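S.cerevisiae chromosome XVI reading frame ORF YPL253c (Saccharomyces cerevisiae, PDB 2O0A) partners the minus-end-directed kinesin Kar3, recruiting it to microtubules and, as a heterodimer with it, cross-linking antiparallel microtubules; this part is its motor-like domain, which lacks a nucleotide-binding site. Local coordinates at residues Y29-E34 with I65-V70; K124-T129 with V203-R208; L130-L135 with D143-Y148. All coordinates share one frame; numbering follows the deposited sequence.

Interaction 1: Y29-E34 with I65-V70; sequences YAYVME and IPHLKV
At the edge of the Tyr-31 ring, near its plane, lie two backbone oxygens, Ile-65 O and Val-70 O, and the Phe-75 ring of helix 72-89 also meets it, planes at about 25°. The His-67 ring meets the tyrosine obliquely, with centroids 4.9 Å apart and planes at 43°; Val-70 O sits over one face of the imidazole, offset toward its rim. With CG anti to the backbone N (chi1 -167°), the tyrosine ring passes CG2 of Ile-65 and carries its hydroxyl to the turn beyond, where OH donates to Val-70 O at 2.6 Å, from above the carbonyl plane. Exchanging Tyr-31 for phenylalanine would probably leave Val-70 O without this donor and the turn less firmly tied to the strand. The two backbones form a parallel pair, strand 27-32 beside strand 63-66 in the central sheet of the kinesin-like motor fold. Ile-65 N donates to Ala-30 O (2.7 Å); Val-32 N to Ile-65 O (2.9 Å) and His-67 N to Val-32 O (2.9 Å) grip Val-32 on both sides of Pro-66, forming the final parallel bridge. Just past its strand, Met-33 lays SD obliquely against the imidazole, 3.3 Å from His-67 CD2.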
loop_
_atom_site.group_PDB
_atom_site.type_symbol
_atom_site.label_atom_id
_atom_site.label_comp_id
_atom_site.label_asym_id
_atom_site.label_seq_id
_atom_site.Cartn_x
_atom_site.Cartn_y
_atom_site.Cartn_z
ATOM N N TYR A 29 8.197 3.015 -2.775
ATOM C CA TYR A 29 8.980 1.813 -2.971
ATOM C C TYR A 29 8.608 1.174 -4.282
ATOM O O TYR A 29 7.443 1.193 -4.645
ATOM C CB TYR A 29 8.665 0.835 -1.840
ATOM C CG TYR A 29 9.277 1.253 -0.518
ATOM C CD1 TYR A 29 10.389 0.584 -0.033
ATOM C CD2 TYR A 29 8.740 2.311 0.246
ATOM C CE1 TYR A 29 10.970 0.944 1.183
ATOM C CE2 TYR A 29 9.317 2.678 1.464
ATOM C CZ TYR A 29 10.421 1.992 1.913
ATOM O OH TYR A 29 11.003 2.339 3.117
ATOM N N ALA A 30 9.592 0.621 -4.992
ATOM C CA ALA A 30 9.319 -0.122 -6.223
ATOM C C ALA A 30 9.470 -1.604 -5.948
ATOM O O ALA A 30 10.489 -2.036 -5.404
ATOM C CB ALA A 30 10.289 0.312 -7.330
ATOM N N TYR A 31 8.460 -2.385 -6.310
ATOM C CA TYR A 31 8.480 -3.824 -6.128
ATOM C C TYR A 31 8.444 -4.390 -7.542
ATOM O O TYR A 31 7.429 -4.291 -8.229
ATOM C CB TYR A 31 7.248 -4.213 -5.308
ATOM C CG TYR A 31 7.196 -5.608 -4.730
ATOM C CD1 TYR A 31 8.330 -6.430 -4.654
ATOM C CD2 TYR A 31 6.007 -6.090 -4.193
ATOM C CE1 TYR A 31 8.250 -7.707 -4.099
ATOM C CE2 TYR A 31 5.921 -7.342 -3.632
ATOM C CZ TYR A 31 7.043 -8.149 -3.578
ATOM O OH TYR A 31 6.903 -9.404 -3.026
ATOM N N VAL A 32 9.555 -4.968 -7.983
ATOM C CA VAL A 32 9.772 -5.125 -9.426
ATOM C C VAL A 32 9.942 -6.573 -9.853
ATOM O O VAL A 32 10.563 -7.362 -9.131
ATOM C CB VAL A 32 10.989 -4.279 -9.917
ATOM C CG1 VAL A 32 10.842 -2.802 -9.542
ATOM C CG2 VAL A 32 12.316 -4.859 -9.423
ATOM N N MET A 33 9.389 -6.917 -11.018
ATOM C CA MET A 33 9.629 -8.217 -11.642
ATOM C C MET A 33 10.591 -8.021 -12.820
ATOM O O MET A 33 10.147 -7.852 -13.957
ATOM C CB MET A 33 8.317 -8.862 -12.101
ATOM C CG MET A 33 7.508 -9.422 -10.961
ATOM S SD MET A 33 8.194 -10.984 -10.406
ATOM C CE MET A 33 6.974 -12.117 -11.060
ATOM N N GLU A 34 11.895 -7.995 -12.511
ATOM C CA GLU A 34 12.939 -7.619 -13.465
ATOM C C GLU A 34 12.857 -8.458 -14.745
ATOM O O GLU A 34 13.051 -7.942 -15.850
ATOM C CB GLU A 34 14.345 -7.725 -12.836
ATOM C CG GLU A 34 15.463 -7.390 -13.833
ATOM C CD GLU A 34 16.842 -7.296 -13.232
ATOM O OE1 GLU A 34 16.985 -7.199 -11.999
ATOM O OE2 GLU A 34 17.798 -7.292 -14.026
ATOM N N ILE A 65 12.810 -3.326 -4.706
ATOM C CA ILE A 65 12.688 -4.650 -4.136
ATOM C C ILE A 65 12.450 -5.676 -5.232
ATOM O O ILE A 65 11.456 -5.591 -5.937
ATOM C CB ILE A 65 11.486 -4.680 -3.133
ATOM C CG1 ILE A 65 11.707 -3.678 -1.997
ATOM C CG2 ILE A 65 11.273 -6.072 -2.584
ATOM C CD1 ILE A 65 10.418 -3.317 -1.242
ATOM N N PRO A 66 13.346 -6.668 -5.362
ATOM C CA PRO A 66 13.166 -7.671 -6.412
ATOM C C PRO A 66 12.207 -8.795 -6.015
ATOM O O PRO A 66 12.483 -9.551 -5.080
ATOM C CB PRO A 66 14.589 -8.209 -6.619
ATOM C CG PRO A 66 15.246 -8.034 -5.284
ATOM C CD PRO A 66 14.565 -6.901 -4.566
ATOM N N HIS A 67 11.101 -8.906 -6.741
ATOM C CA HIS A 67 10.099 -9.935 -6.490
ATOM C C HIS A 67 10.618 -11.382 -6.640
ATOM O O HIS A 67 10.133 -12.281 -5.969
ATOM C CB HIS A 67 8.873 -9.710 -7.382
ATOM C CG HIS A 67 7.684 -10.540 -7.005
ATOM N ND1 HIS A 67 6.638 -10.043 -6.256
ATOM C CD2 HIS A 67 7.359 -11.822 -7.299
ATOM C CE1 HIS A 67 5.735 -10.990 -6.085
ATOM N NE2 HIS A 67 6.148 -12.080 -6.705
ATOM N N LEU A 68 11.610 -11.616 -7.499
ATOM C CA LEU A 68 12.153 -12.973 -7.602
ATOM C C LEU A 68 12.909 -13.371 -6.341
ATOM O O LEU A 68 13.113 -14.557 -6.089
ATOM C CB LEU A 68 13.044 -13.141 -8.839
ATOM C CG LEU A 68 14.258 -12.223 -8.981
ATOM C CD1 LEU A 68 15.431 -12.704 -8.131
ATOM C CD2 LEU A 68 14.661 -12.123 -10.456
ATOM N N LYS A 69 13.305 -12.375 -5.545
ATOM C CA LYS A 69 13.988 -12.614 -4.277
ATOM C C LYS A 69 13.048 -12.480 -3.070
ATOM O O LYS A 69 13.225 -13.163 -2.064
ATOM C CB LYS A 69 15.184 -11.664 -4.129
ATOM C CG LYS A 69 15.803 -11.663 -2.748
ATOM C CD LYS A 69 17.300 -11.444 -2.751
ATOM C CE LYS A 69 17.693 -10.073 -3.212
ATOM N NZ LYS A 69 18.939 -9.663 -2.516
ATOM N N VAL A 70 12.061 -11.583 -3.182
ATOM C CA VAL A 70 11.178 -11.254 -2.059
ATOM C C VAL A 70 9.723 -11.553 -2.441
ATOM O O VAL A 70 9.118 -10.835 -3.238
ATOM C CB VAL A 70 11.355 -9.765 -1.627
ATOM C CG1 VAL A 70 10.443 -9.430 -0.461
ATOM C CG2 VAL A 70 12.813 -9.456 -1.280
HETATM O O HOH W 1 11.858 -10.186 -10.027
#

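Interaction 2: K124-T129 with V203-R208; sequences KQYVIT and VQFFPR
Antiparallel strand pairing defines this contact: strand 126-136, entered directly from helix 121-125, runs beside strand 197-207 in the central mixed sheet of the motor-homology domain. Over the short strand segments the axes come within 4.4 Å. Val-127 and Phe-206 form a hydrogen-bonded pair joined in both directions, Val-127 N to Phe-206 O at 2.8 Å and Phe-206 N to Val-127 O at 2.9 Å; Thr-129 and Gln-204 repeat the pattern, and the non-hydrogen-bonded pair Ile-128 and Phe-205 lies between.

On the face that carries Ile-128 and Phe-205, the two side chains lie side by side, pointing the same way, with Ile-128 CG1 3.9 Å from Phe-205 CD1. The phenyl edge turns toward the face of Tyr-126, an edge-to-face pair with planes at 75°, while Phe-205 CB makes a CH-pi contact over the same tyrosine ring. Leu-88 of helix 72-89 touches both aromatic residues. Ile-128 CG2 also presses on Val-203 CG1, 3.5 Å away.

The other face holds Val-127, Thr-129, Gln-204 and Phe-206, and Thr-129 CG2 reaches the edge of the Phe-206 ring. Thr-129 OG1 lies between its own backbone N and carbonyl carbon (chi1 72°), which sets it 3.0 Å from Gln-204 OE1.

Where the strand gives way to loop, Arg-208 N donates almost straight to Gln-125 O (3.0 Å), tying the last helical residue to the first residue beyond the neighbouring strand. The arginine chain, extended from CG to NE, then runs back along the 124-127 backbone; NE is hydrogen-bonded to Gln-123 O, and Val-127 CG2 rests over one face of the guanidinium, 3.5 Å from Arg-208 NH1.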
loop_
_atom_site.group_PDB
_atom_site.type_symbol
_atom_site.label_atom_id
_atom_site.label_comp_id
_atom_site.label_asym_id
_atom_site.label_seq_id
_atom_site.Cartn_x
_atom_site.Cartn_y
_atom_site.Cartn_z
ATOM N N LYS A 124 -2.290 -10.533 19.076
ATOM C CA LYS A 124 -2.068 -10.595 20.531
ATOM C C LYS A 124 -2.390 -9.293 21.227
ATOM O O LYS A 124 -2.870 -9.292 22.365
ATOM C CB LYS A 124 -0.637 -11.015 20.855
ATOM C CG LYS A 124 -0.332 -12.404 20.362
ATOM C CD LYS A 124 1.062 -12.849 20.764
ATOM C CE LYS A 124 1.545 -14.010 19.905
ATOM N NZ LYS A 124 0.599 -15.162 19.893
ATOM N N GLN A 125 -2.149 -8.194 20.521
ATOM C CA GLN A 125 -2.239 -6.856 21.072
ATOM C C GLN A 125 -3.552 -6.138 20.749
ATOM O O GLN A 125 -3.913 -5.189 21.450
ATOM C CB GLN A 125 -1.082 -6.009 20.557
ATOM C CG GLN A 125 0.318 -6.558 20.811
ATOM C CD GLN A 125 1.353 -5.766 20.038
ATOM O OE1 GLN A 125 1.555 -5.978 18.840
ATOM N NE2 GLN A 125 1.989 -4.822 20.709
ATOM N N TYR A 126 -4.232 -6.571 19.692
ATOM C CA TYR A 126 -5.395 -5.837 19.165
ATOM C C TYR A 126 -6.515 -6.757 18.750
ATOM O O TYR A 126 -6.272 -7.893 18.312
ATOM C CB TYR A 126 -5.012 -5.035 17.907
ATOM C CG TYR A 126 -3.884 -4.066 18.107
ATOM C CD1 TYR A 126 -4.118 -2.782 18.598
ATOM C CD2 TYR A 126 -2.568 -4.431 17.784
ATOM C CE1 TYR A 126 -3.069 -1.885 18.790
ATOM C CE2 TYR A 126 -1.529 -3.545 17.942
ATOM C CZ TYR A 126 -1.773 -2.282 18.462
ATOM O OH TYR A 126 -0.719 -1.407 18.633
ATOM N N VAL A 127 -7.746 -6.242 18.840
ATOM C CA VAL A 127 -8.840 -6.827 18.065
ATOM C C VAL A 127 -8.874 -6.079 16.728
ATOM O O VAL A 127 -8.794 -4.850 16.683
ATOM C CB VAL A 127 -10.200 -6.720 18.775
ATOM C CG1 VAL A 127 -11.332 -7.209 17.868
ATOM C CG2 VAL A 127 -10.186 -7.574 20.041
ATOM N N ILE A 128 -8.935 -6.848 15.653
ATOM C CA ILE A 128 -8.728 -6.321 14.297
ATOM C C ILE A 128 -10.011 -6.428 13.483
ATOM O O ILE A 128 -10.625 -7.502 13.423
ATOM C CB ILE A 128 -7.570 -7.088 13.581
ATOM C CG1 ILE A 128 -6.285 -6.942 14.396
ATOM C CG2 ILE A 128 -7.373 -6.573 12.153
ATOM C CD1 ILE A 128 -5.120 -7.767 13.898
ATOM N N THR A 129 -10.427 -5.316 12.877
ATOM C CA THR A 129 -11.593 -5.329 11.990
ATOM C C THR A 129 -11.206 -4.997 10.559
ATOM O O THR A 129 -10.154 -4.413 10.315
ATOM C CB THR A 129 -12.652 -4.293 12.419
ATOM O OG1 THR A 129 -12.179 -2.980 12.121
ATOM C CG2 THR A 129 -12.912 -4.396 13.907
ATOM N N VAL A 203 -8.744 -1.172 7.932
ATOM C CA VAL A 203 -8.517 -2.079 9.049
ATOM C C VAL A 203 -8.444 -1.215 10.304
ATOM O O VAL A 203 -7.748 -0.189 10.323
ATOM C CB VAL A 203 -7.198 -2.880 8.859
ATOM C CG1 VAL A 203 -6.882 -3.724 10.094
ATOM C CG2 VAL A 203 -7.274 -3.760 7.609
ATOM N N GLN A 204 -9.171 -1.601 11.351
ATOM C CA GLN A 204 -9.057 -0.905 12.635
ATOM C C GLN A 204 -8.348 -1.831 13.618
ATOM O O GLN A 204 -8.654 -3.020 13.682
ATOM C CB GLN A 204 -10.430 -0.566 13.191
ATOM C CG GLN A 204 -11.258 0.342 12.315
ATOM C CD GLN A 204 -12.644 0.563 12.913
ATOM O OE1 GLN A 204 -13.452 -0.368 13.035
ATOM N NE2 GLN A 204 -12.903 1.785 13.318
ATOM N N PHE A 205 -7.417 -1.269 14.373
ATOM C CA PHE A 205 -6.707 -2.002 15.416
ATOM C C PHE A 205 -7.160 -1.457 16.776
ATOM O O PHE A 205 -6.790 -0.346 17.126
ATOM C CB PHE A 205 -5.189 -1.803 15.271
ATOM C CG PHE A 205 -4.606 -2.404 14.007
ATOM C CD1 PHE A 205 -4.129 -3.723 13.993
ATOM C CD2 PHE A 205 -4.526 -1.643 12.845
ATOM C CE1 PHE A 205 -3.596 -4.297 12.808
ATOM C CE2 PHE A 205 -3.971 -2.191 11.666
ATOM C CZ PHE A 205 -3.521 -3.521 11.649
ATOM N N PHE A 206 -7.956 -2.233 17.512
ATOM C CA PHE A 206 -8.458 -1.816 18.825
ATOM C C PHE A 206 -7.585 -2.442 19.901
ATOM O O PHE A 206 -7.555 -3.668 20.025
ATOM C CB PHE A 206 -9.893 -2.294 19.023
ATOM C CG PHE A 206 -10.892 -1.570 18.191
ATOM C CD1 PHE A 206 -11.453 -0.381 18.646
ATOM C CD2 PHE A 206 -11.265 -2.061 16.947
ATOM C CE1 PHE A 206 -12.398 0.308 17.881
ATOM C CE2 PHE A 206 -12.209 -1.367 16.177
ATOM C CZ PHE A 206 -12.764 -0.186 16.650
ATOM N N PRO A 207 -6.876 -1.619 20.688
ATOM C CA PRO A 207 -5.986 -2.222 21.682
ATOM C C PRO A 207 -6.748 -3.007 22.737
ATOM O O PRO A 207 -7.782 -2.543 23.256
ATOM C CB PRO A 207 -5.295 -1.009 22.318
ATOM C CG PRO A 207 -6.213 0.121 22.082
ATOM C CD PRO A 207 -6.808 -0.146 20.722
ATOM N N ARG A 208 -6.235 -4.195 23.043
ATOM C CA ARG A 208 -6.832 -5.048 24.067
ATOM C C ARG A 208 -6.622 -4.460 25.454
ATOM O O ARG A 208 -5.641 -3.749 25.696
ATOM C CB ARG A 208 -6.251 -6.463 23.979
ATOM C CG ARG A 208 -6.617 -7.175 22.685
ATOM C CD ARG A 208 -6.102 -8.605 22.634
ATOM N NE ARG A 208 -6.323 -9.209 21.320
ATOM C CZ ARG A 208 -7.419 -9.868 20.947
ATOM N NH1 ARG A 208 -8.428 -10.046 21.801
ATOM N NH2 ARG A 208 -7.506 -10.367 19.713
#

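Interaction 3: L130-L135 with D143-Y148; sequences LQFVFL and DMLLDY
Met-144 packs over the ring of Phe-132: its CB stands 3.6 Å from the ring centroid and 18° off the normal, a CH-pi contact displaced toward the rim. The first torsion of the methionine (chi1 -58°) sets CG over the ring too, and the bend at chi2 carries the sulfur on above it. There the sulfur lies farther out, in a longer Met-aromatic contact, and meets Phe-134 CB at 3.9 Å. Leu-145 approaches Phe-132 from another direction, CD2 at the ring's edge and against CB, while its CD1 branch reaches back to Leu-130 CD2 at 4.1 Å, the two leucines crossing at about a right angle.

Outward from this apolar patch the backbone takes over. Val-133 and Asp-143 form an antiparallel non-hydrogen-bonded pair, and Met-144 N donates to Phe-132 O at 2.9 Å, a bent bond with 139° at the hydrogen. The chain then reverses in a type I beta turn from Asp-143 to Leu-146, closed by Leu-146 N donating to Asp-143 O. Asp-143 OD1 accepts from Leu-145 N at 3.1 Å, an Asx turn within the same bend; a water that accepts from Phe-132 N (3.0 Å) lies within bonding distance of the same oxygen and may donate to it. The second carboxylate oxygen, OD2, accepts from the backbone N of Lys-170.

Seen in the fold, the turn follows the short strand 141-143, hairpin partner of strand 126-136. Ile-201 of strand 197-207 touches Leu-130 and Phe-132, Ile-112 and Arg-108 of helix 105-116 touch Leu-130 and Phe-132 in turn, and Val-172 of strand 172-174 lies against Leu-145.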
loop_
_atom_site.group_PDB
_atom_site.type_symbol
_atom_site.label_atom_id
_atom_site.label_comp_id
_atom_site.label_asym_id
_atom_site.label_seq_id
_atom_site.Cartn_x
_atom_site.Cartn_y
_atom_site.Cartn_z
ATOM N N LEU A 130 -12.074 -5.366 9.629
ATOM C CA LEU A 130 -11.835 -5.086 8.219
ATOM C C LEU A 130 -13.118 -4.734 7.483
ATOM O O LEU A 130 -14.156 -5.349 7.709
ATOM C CB LEU A 130 -11.125 -6.286 7.560
ATOM C CG LEU A 130 -10.601 -6.121 6.123
ATOM C CD1 LEU A 130 -9.304 -6.915 5.876
ATOM C CD2 LEU A 130 -11.674 -6.508 5.099
ATOM N N GLN A 131 -13.004 -3.731 6.623
ATOM C CA GLN A 131 -14.016 -3.418 5.605
ATOM C C GLN A 131 -13.314 -3.351 4.265
ATOM O O GLN A 131 -12.124 -3.056 4.211
ATOM C CB GLN A 131 -14.669 -2.066 5.889
ATOM C CG GLN A 131 -15.423 -2.042 7.215
ATOM C CD GLN A 131 -15.844 -0.662 7.587
ATOM O OE1 GLN A 131 -15.031 0.143 8.040
ATOM N NE2 GLN A 131 -17.118 -0.366 7.403
ATOM N N PHE A 132 -14.049 -3.611 3.194
ATOM C CA PHE A 132 -13.450 -3.658 1.856
ATOM C C PHE A 132 -14.511 -3.212 0.871
ATOM O O PHE A 132 -15.533 -3.870 0.722
ATOM C CB PHE A 132 -12.971 -5.102 1.595
ATOM C CG PHE A 132 -12.309 -5.340 0.260
ATOM C CD1 PHE A 132 -11.833 -4.306 -0.537
ATOM C CD2 PHE A 132 -12.123 -6.649 -0.164
ATOM C CE1 PHE A 132 -11.215 -4.570 -1.774
ATOM C CE2 PHE A 132 -11.492 -6.924 -1.384
ATOM C CZ PHE A 132 -11.055 -5.899 -2.185
ATOM N N VAL A 133 -14.262 -2.070 0.233
ATOM C CA VAL A 133 -15.171 -1.555 -0.785
ATOM C C VAL A 133 -14.426 -1.297 -2.088
ATOM O O VAL A 133 -13.203 -1.219 -2.103
ATOM C CB VAL A 133 -15.868 -0.247 -0.341
ATOM C CG1 VAL A 133 -16.645 -0.452 0.954
ATOM C CG2 VAL A 133 -14.859 0.878 -0.193
ATOM N N PHE A 134 -15.181 -1.167 -3.178
ATOM C CA PHE A 134 -14.606 -0.789 -4.464
ATOM C C PHE A 134 -15.360 0.401 -5.039
ATOM O O PHE A 134 -16.588 0.383 -5.094
ATOM C CB PHE A 134 -14.631 -1.963 -5.443
ATOM C CG PHE A 134 -13.918 -1.691 -6.732
ATOM C CD1 PHE A 134 -12.530 -1.688 -6.777
ATOM C CD2 PHE A 134 -14.632 -1.433 -7.895
ATOM C CE1 PHE A 134 -11.855 -1.437 -7.956
ATOM C CE2 PHE A 134 -13.964 -1.177 -9.092
ATOM C CZ PHE A 134 -12.572 -1.180 -9.118
ATOM N N LEU A 135 -14.615 1.429 -5.436
ATOM C CA LEU A 135 -15.178 2.633 -6.046
ATOM C C LEU A 135 -14.841 2.650 -7.528
ATOM O O LEU A 135 -13.682 2.550 -7.905
ATOM C CB LEU A 135 -14.619 3.888 -5.364
ATOM C CG LEU A 135 -15.284 4.534 -4.135
ATOM C CD1 LEU A 135 -16.039 3.547 -3.227
ATOM C CD2 LEU A 135 -14.276 5.360 -3.340
ATOM N N ASP A 143 -19.737 -3.190 -2.184
ATOM C CA ASP A 143 -19.266 -3.707 -0.895
ATOM C C ASP A 143 -18.663 -5.072 -1.163
ATOM O O ASP A 143 -19.374 -6.035 -1.454
ATOM C CB ASP A 143 -20.432 -3.801 0.089
ATOM C CG ASP A 143 -19.987 -4.122 1.503
ATOM O OD1 ASP A 143 -18.914 -4.745 1.671
ATOM O OD2 ASP A 143 -20.711 -3.747 2.435
ATOM N N MET A 144 -17.334 -5.161 -1.087
ATOM C CA MET A 144 -16.641 -6.402 -1.464
ATOM C C MET A 144 -16.805 -7.537 -0.454
ATOM O O MET A 144 -16.418 -8.688 -0.732
ATOM C CB MET A 144 -15.160 -6.124 -1.744
ATOM C CG MET A 144 -14.913 -5.097 -2.834
ATOM S SD MET A 144 -15.613 -5.604 -4.412
ATOM C CE MET A 144 -14.701 -7.126 -4.691
ATOM N N LEU A 145 -17.406 -7.240 0.695
ATOM C CA LEU A 145 -17.663 -8.269 1.700
ATOM C C LEU A 145 -19.076 -8.850 1.590
ATOM O O LEU A 145 -19.460 -9.717 2.385
ATOM C CB LEU A 145 -17.366 -7.764 3.115
ATOM C CG LEU A 145 -15.920 -7.319 3.379
ATOM C CD1 LEU A 145 -15.709 -7.042 4.850
ATOM C CD2 LEU A 145 -14.866 -8.321 2.835
ATOM N N LEU A 146 -19.822 -8.362 0.596
ATOM C CA LEU A 146 -21.154 -8.870 0.269
ATOM C C LEU A 146 -21.234 -9.290 -1.201
ATOM O O LEU A 146 -20.254 -9.184 -1.943
ATOM C CB LEU A 146 -22.221 -7.810 0.585
ATOM C CG LEU A 146 -22.264 -7.224 2.005
ATOM C CD1 LEU A 146 -23.313 -6.131 2.133
ATOM C CD2 LEU A 146 -22.480 -8.293 3.062
ATOM N N ASP A 147 -22.401 -9.775 -1.624
ATOM C CA ASP A 147 -22.635 -10.090 -3.034
ATOM C C ASP A 147 -22.872 -8.834 -3.879
ATOM O O ASP A 147 -23.300 -7.793 -3.365
ATOM C CB ASP A 147 -23.805 -11.069 -3.181
ATOM C CG ASP A 147 -23.488 -12.448 -2.620
ATOM O OD1 ASP A 147 -22.988 -12.536 -1.473
ATOM O OD2 ASP A 147 -23.750 -13.448 -3.322
ATOM N N TYR A 148 -22.571 -8.949 -5.170
ATOM C CA TYR A 148 -22.716 -7.865 -6.147
ATOM C C TYR A 148 -24.065 -7.137 -6.096
ATOM O O TYR A 148 -25.129 -7.751 -6.227
ATOM C CB TYR A 148 -22.443 -8.412 -7.556
ATOM C CG TYR A 148 -22.827 -7.481 -8.691
ATOM C CD1 TYR A 148 -22.097 -6.321 -8.946
ATOM C CD2 TYR A 148 -23.912 -7.772 -9.519
ATOM C CE1 TYR A 148 -22.443 -5.466 -9.989
ATOM C CE2 TYR A 148 -24.267 -6.924 -10.565
ATOM C CZ TYR A 148 -23.527 -5.774 -10.794
ATOM O OH TYR A 148 -23.872 -4.933 -11.825
HETATM O O HOH W 2 -16.971 -3.733 3.592
#

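How the interactions relate
Followed from the N terminus, the chain first closes a loop at interaction 1, where 65-70 returns beside 29-34 after an excursion that includes the small antiparallel sheet 41-60. Only later does 124-129 open interaction 2, which 203-208 completes after a 73-residue excursion. Interaction 3, a short closure of 130-135 by 143-148, is nested inside that larger loop. Interactions 2 and 3 share strand 126-136 and touch where Val-203 CG2 packs on Leu-130 CD1. Interaction 1 lies across the chain's centre from both, its nearest atoms about 17 Å from either, yet all three reach the same mixed sheet, interaction 1 in its parallel part, interactions 2 and 3 in its antiparallel part.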